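Local coordinates for protein cysteine protease-like virA (Shigella flexneri, PDB 3EB8) that acts as a secreted virulence effector that promotes bacterial entry into epithelial cells and spread between them, although its reported tubulin-cleaving protease activity is disputed, at residues R298-P308 with N319-A329. Sequence-based numbering, arbitrary orientation.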
loop_
_atom_site.group_PDB
_atom_site.type_symbol
_atom_site.label_atom_id
_atom_site.label_comp_id
_atom_site.label_asym_id
_atom_site.label_seq_id
_atom_site.Cartn_x
_atom_site.Cartn_y
_atom_site.Cartn_z
ATOM N N ARG A 298 10.114 -12.445 16.102
ATOM C CA ARG A 298 10.091 -11.289 15.177
ATOM C C ARG A 298 8.924 -11.231 14.172
ATOM O O ARG A 298 8.779 -12.121 13.341
ATOM C CB ARG A 298 11.400 -11.166 14.400
ATOM C CG ARG A 298 11.393 -9.980 13.439
ATOM C CD ARG A 298 12.752 -9.748 12.815
ATOM N NE ARG A 298 13.278 -10.981 12.240
ATOM C CZ ARG A 298 14.356 -11.043 11.468
ATOM N NH1 ARG A 298 15.018 -9.932 11.163
ATOM N NH2 ARG A 298 14.768 -12.214 10.995
ATOM N N ALA A 299 8.131 -10.155 14.252
ATOM C CA ALA A 299 6.896 -9.977 13.472
ATOM C C ALA A 299 7.001 -8.873 12.407
ATOM O O ALA A 299 7.923 -8.060 12.436
ATOM C CB ALA A 299 5.708 -9.705 14.399
ATOM N N TYR A 300 6.044 -8.841 11.477
ATOM C CA TYR A 300 6.120 -7.925 10.330
ATOM C C TYR A 300 4.857 -7.105 10.109
ATOM O O TYR A 300 3.737 -7.598 10.241
ATOM C CB TYR A 300 6.529 -8.672 9.049
ATOM C CG TYR A 300 7.882 -9.335 9.193
ATOM C CD1 TYR A 300 7.992 -10.699 9.505
ATOM C CD2 TYR A 300 9.059 -8.593 9.061
ATOM C CE1 TYR A 300 9.226 -11.299 9.669
ATOM C CE2 TYR A 300 10.297 -9.184 9.218
ATOM C CZ TYR A 300 10.374 -10.537 9.521
ATOM O OH TYR A 300 11.604 -11.126 9.680
ATOM N N GLU A 301 5.046 -5.835 9.789
ATOM C CA GLU A 301 3.955 -5.005 9.311
ATOM C C GLU A 301 4.056 -4.951 7.795
ATOM O O GLU A 301 5.112 -4.626 7.238
ATOM C CB GLU A 301 4.037 -3.605 9.917
ATOM C CG GLU A 301 4.136 -3.638 11.440
ATOM C CD GLU A 301 4.580 -2.318 12.074
ATOM O OE1 GLU A 301 4.217 -2.086 13.252
ATOM O OE2 GLU A 301 5.292 -1.528 11.412
ATOM N N VAL A 302 2.964 -5.286 7.124
ATOM C CA VAL A 302 2.924 -5.210 5.670
ATOM C C VAL A 302 1.968 -4.110 5.211
ATOM O O VAL A 302 0.869 -3.945 5.761
ATOM C CB VAL A 302 2.446 -6.543 5.081
ATOM C CG1 VAL A 302 2.347 -6.465 3.571
ATOM C CG2 VAL A 302 3.359 -7.665 5.533
ATOM N N SER A 303 2.403 -3.347 4.216
ATOM C CA SER A 303 1.514 -2.481 3.473
ATOM C C SER A 303 1.583 -2.903 2.015
ATOM O O SER A 303 2.633 -2.762 1.378
ATOM C CB SER A 303 1.948 -1.029 3.593
ATOM O OG SER A 303 1.336 -0.265 2.559
ATOM N N SER A 304 0.476 -3.429 1.492
ATOM C CA SER A 304 0.421 -3.905 0.112
ATOM C C SER A 304 -0.567 -3.075 -0.699
ATOM O O SER A 304 -1.777 -3.182 -0.521
ATOM C CB SER A 304 0.015 -5.380 0.079
ATOM O OG SER A 304 0.092 -5.925 -1.229
ATOM N N SER A 305 -0.056 -2.250 -1.601
ATOM C CA SER A 305 -0.932 -1.427 -2.417
ATOM C C SER A 305 -1.014 -1.941 -3.829
ATOM O O SER A 305 0.003 -2.196 -4.471
ATOM C CB SER A 305 -0.448 0.009 -2.419
ATOM O OG SER A 305 -0.487 0.505 -1.100
ATOM N N ILE A 306 -2.231 -2.092 -4.322
ATOM C CA ILE A 306 -2.403 -2.410 -5.721
ATOM C C ILE A 306 -2.767 -1.104 -6.457
ATOM O O ILE A 306 -3.332 -0.194 -5.862
ATOM C CB ILE A 306 -3.433 -3.541 -5.912
ATOM C CG1 ILE A 306 -3.272 -4.186 -7.291
ATOM C CG2 ILE A 306 -4.861 -3.038 -5.702
ATOM C CD1 ILE A 306 -4.012 -5.504 -7.453
ATOM N N LEU A 307 -2.404 -0.991 -7.732
ATOM C CA LEU A 307 -2.573 0.272 -8.455
ATOM C C LEU A 307 -3.337 0.116 -9.766
ATOM O O LEU A 307 -2.798 0.444 -10.828
ATOM C CB LEU A 307 -1.214 0.926 -8.763
ATOM C CG LEU A 307 -0.184 1.220 -7.659
ATOM C CD1 LEU A 307 1.147 1.695 -8.258
ATOM C CD2 LEU A 307 -0.693 2.242 -6.669
ATOM N N PRO A 308 -4.582 -0.388 -9.710
ATOM C CA PRO A 308 -5.328 -0.545 -10.961
ATOM C C PRO A 308 -5.512 0.801 -11.637
ATOM O O PRO A 308 -5.650 1.806 -10.961
ATOM C CB PRO A 308 -6.698 -1.058 -10.489
ATOM C CG PRO A 308 -6.760 -0.657 -9.046
ATOM C CD PRO A 308 -5.371 -0.852 -8.562
ATOM N N ASN A 319 -6.479 3.996 -9.275
ATOM C CA ASN A 319 -7.187 3.778 -8.027
ATOM C C ASN A 319 -6.265 3.019 -7.087
ATOM O O ASN A 319 -6.083 1.809 -7.221
ATOM C CB ASN A 319 -8.478 3.007 -8.284
ATOM C CG ASN A 319 -9.203 2.605 -6.996
ATOM O OD1 ASN A 319 -9.036 3.227 -5.941
ATOM N ND2 ASN A 319 -10.020 1.557 -7.088
ATOM N N LYS A 320 -5.648 3.741 -6.159
ATOM C CA LYS A 320 -4.815 3.102 -5.163
ATOM C C LYS A 320 -5.670 2.372 -4.123
ATOM O O LYS A 320 -6.495 2.969 -3.436
ATOM C CB LYS A 320 -3.913 4.118 -4.485
ATOM C CG LYS A 320 -2.949 3.528 -3.481
ATOM C CD LYS A 320 -2.147 4.654 -2.887
ATOM C CE LYS A 320 -1.174 4.198 -1.846
ATOM N NZ LYS A 320 -0.238 5.341 -1.554
ATOM N N ILE A 321 -5.479 1.067 -4.027
ATOM C CA ILE A 321 -6.139 0.288 -3.003
ATOM C C ILE A 321 -5.036 -0.272 -2.153
ATOM O O ILE A 321 -4.232 -1.060 -2.633
ATOM C CB ILE A 321 -6.938 -0.875 -3.612
ATOM C CG1 ILE A 321 -7.965 -0.353 -4.607
ATOM C CG2 ILE A 321 -7.605 -1.691 -2.534
ATOM C CD1 ILE A 321 -8.777 -1.444 -5.236
ATOM N N GLU A 322 -4.975 0.150 -0.899
ATOM C CA GLU A 322 -3.943 -0.318 -0.003
ATOM C C GLU A 322 -4.504 -1.198 1.115
ATOM O O GLU A 322 -5.530 -0.872 1.724
ATOM C CB GLU A 322 -3.208 0.871 0.601
ATOM C CG GLU A 322 -2.333 0.548 1.791
ATOM C CD GLU A 322 -1.598 1.776 2.283
ATOM O OE1 GLU A 322 -1.907 2.882 1.799
ATOM O OE2 GLU A 322 -0.704 1.655 3.140
ATOM N N THR A 323 -3.831 -2.317 1.373
ATOM C CA THR A 323 -4.140 -3.149 2.515
ATOM C C THR A 323 -2.923 -3.261 3.409
ATOM O O THR A 323 -1.825 -3.556 2.938
ATOM C CB THR A 323 -4.516 -4.552 2.100
ATOM O OG1 THR A 323 -5.413 -4.491 0.988
ATOM C CG2 THR A 323 -5.163 -5.304 3.278
ATOM N N SER A 324 -3.131 -3.028 4.702
ATOM C CA SER A 324 -2.090 -3.169 5.702
ATOM C C SER A 324 -2.511 -4.176 6.780
ATOM O O SER A 324 -3.694 -4.273 7.128
ATOM C CB SER A 324 -1.830 -1.827 6.360
ATOM O OG SER A 324 -2.974 -1.458 7.099
ATOM N N TYR A 325 -1.523 -4.880 7.325
ATOM C CA TYR A 325 -1.733 -5.891 8.335
ATOM C C TYR A 325 -0.420 -6.321 8.993
ATOM O O TYR A 325 0.683 -6.033 8.499
ATOM C CB TYR A 325 -2.388 -7.114 7.714
ATOM C CG TYR A 325 -1.680 -7.603 6.487
ATOM C CD1 TYR A 325 -0.720 -8.586 6.557
ATOM C CD2 TYR A 325 -1.975 -7.073 5.250
ATOM C CE1 TYR A 325 -0.082 -9.029 5.416
ATOM C CE2 TYR A 325 -1.343 -7.498 4.111
ATOM C CZ TYR A 325 -0.404 -8.473 4.186
ATOM O OH TYR A 325 0.205 -8.895 3.024
ATOM N N LEU A 326 -0.565 -7.050 10.097
ATOM C CA LEU A 326 0.545 -7.629 10.838
ATOM C C LEU A 326 0.663 -9.122 10.535
ATOM O O LEU A 326 -0.335 -9.842 10.515
ATOM C CB LEU A 326 0.255 -7.482 12.327
ATOM C CG LEU A 326 1.293 -6.867 13.244
ATOM C CD1 LEU A 326 1.587 -5.438 12.806
ATOM C CD2 LEU A 326 0.736 -6.892 14.651
ATOM N N VAL A 327 1.882 -9.590 10.315
ATOM C CA VAL A 327 2.140 -11.018 10.234
ATOM C C VAL A 327 2.961 -11.460 11.438
ATOM O O VAL A 327 4.110 -11.028 11.602
ATOM C CB VAL A 327 2.914 -11.389 8.962
ATOM C CG1 VAL A 327 3.087 -12.910 8.904
ATOM C CG2 VAL A 327 2.206 -10.851 7.722
ATOM N N HIS A 328 2.370 -12.317 12.275
ATOM C CA HIS A 328 2.991 -12.760 13.526
ATOM C C HIS A 328 4.219 -13.665 13.294
ATOM O O HIS A 328 4.357 -14.312 12.253
ATOM C CB HIS A 328 1.943 -13.437 14.442
ATOM C CG HIS A 328 1.655 -14.869 14.095
ATOM N ND1 HIS A 328 0.516 -15.263 13.419
ATOM C CD2 HIS A 328 2.364 -16.002 14.322
ATOM C CE1 HIS A 328 0.538 -16.573 13.240
ATOM N NE2 HIS A 328 1.651 -17.045 13.775
ATOM N N ALA A 329 5.094 -13.718 14.286
ATOM C CA ALA A 329 6.386 -14.413 14.191
ATOM C C ALA A 329 6.379 -15.878 13.749
ATOM O O ALA A 329 7.294 -16.341 13.059
ATOM C CB ALA A 329 7.117 -14.293 15.506
HETATM O O HOH W 1 -4.517 -4.164 -1.549
#
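Val-302 packs against the ring of Tyr-325 at the apolar centre of an antiparallel beta hairpin formed by strands 300-312 and 315-327. Over 300-308 and 319-327 the N-to-C directions differ by 163°, close to exactly antiparallel. The CH-pi evidence is direct: Val-302 CB sits 3.8 Å from the Tyr-325 ring centroid, 24° off the ring normal. Val-302 CG1 reaches toward the phenol end, 3.5 Å from Tyr-325 CZ. Tyr-325 is brought alongside its cross-strand neighbour by a chi1 of 51°, which sets CG between the backbone N and carbonyl carbon. Val-327 CG2 lies at the edge of this ring, in its plane, and meets Val-302 CG2 at 4.0 Å. Ala-231 of helix 226-234 touches both valines, while Ser-234 at the end of that helix hydrogen-bonds the tyrosine hydroxyl. Farther along the same face, Ile-306 CG2 rests 3.7 Å from Ile-321 CB.

Paired backbone bonds at 300/327, 302/325, 304/323 and 306/321 fix the register; beyond them Asn-319 N donates to Pro-308 O. Strands 274-283 and 348-356 flank the hairpin within a larger mixed sheet. On the tyrosine face, a water donates to Ser-304 O (3.1 Å) and hydrogen-bonds Thr-323 OG1, adding a water-mediated link to the two direct backbone bonds of that pair.

The reverse face is more polar. Ser-305 OG lies against the aliphatic part of Glu-322, 3.2 Å from its CB. The extended glutamate chain continues to Ser-303, whose OG donates to Glu-322 OE2 across 2.9 Å, approaching from above the carboxylate plane.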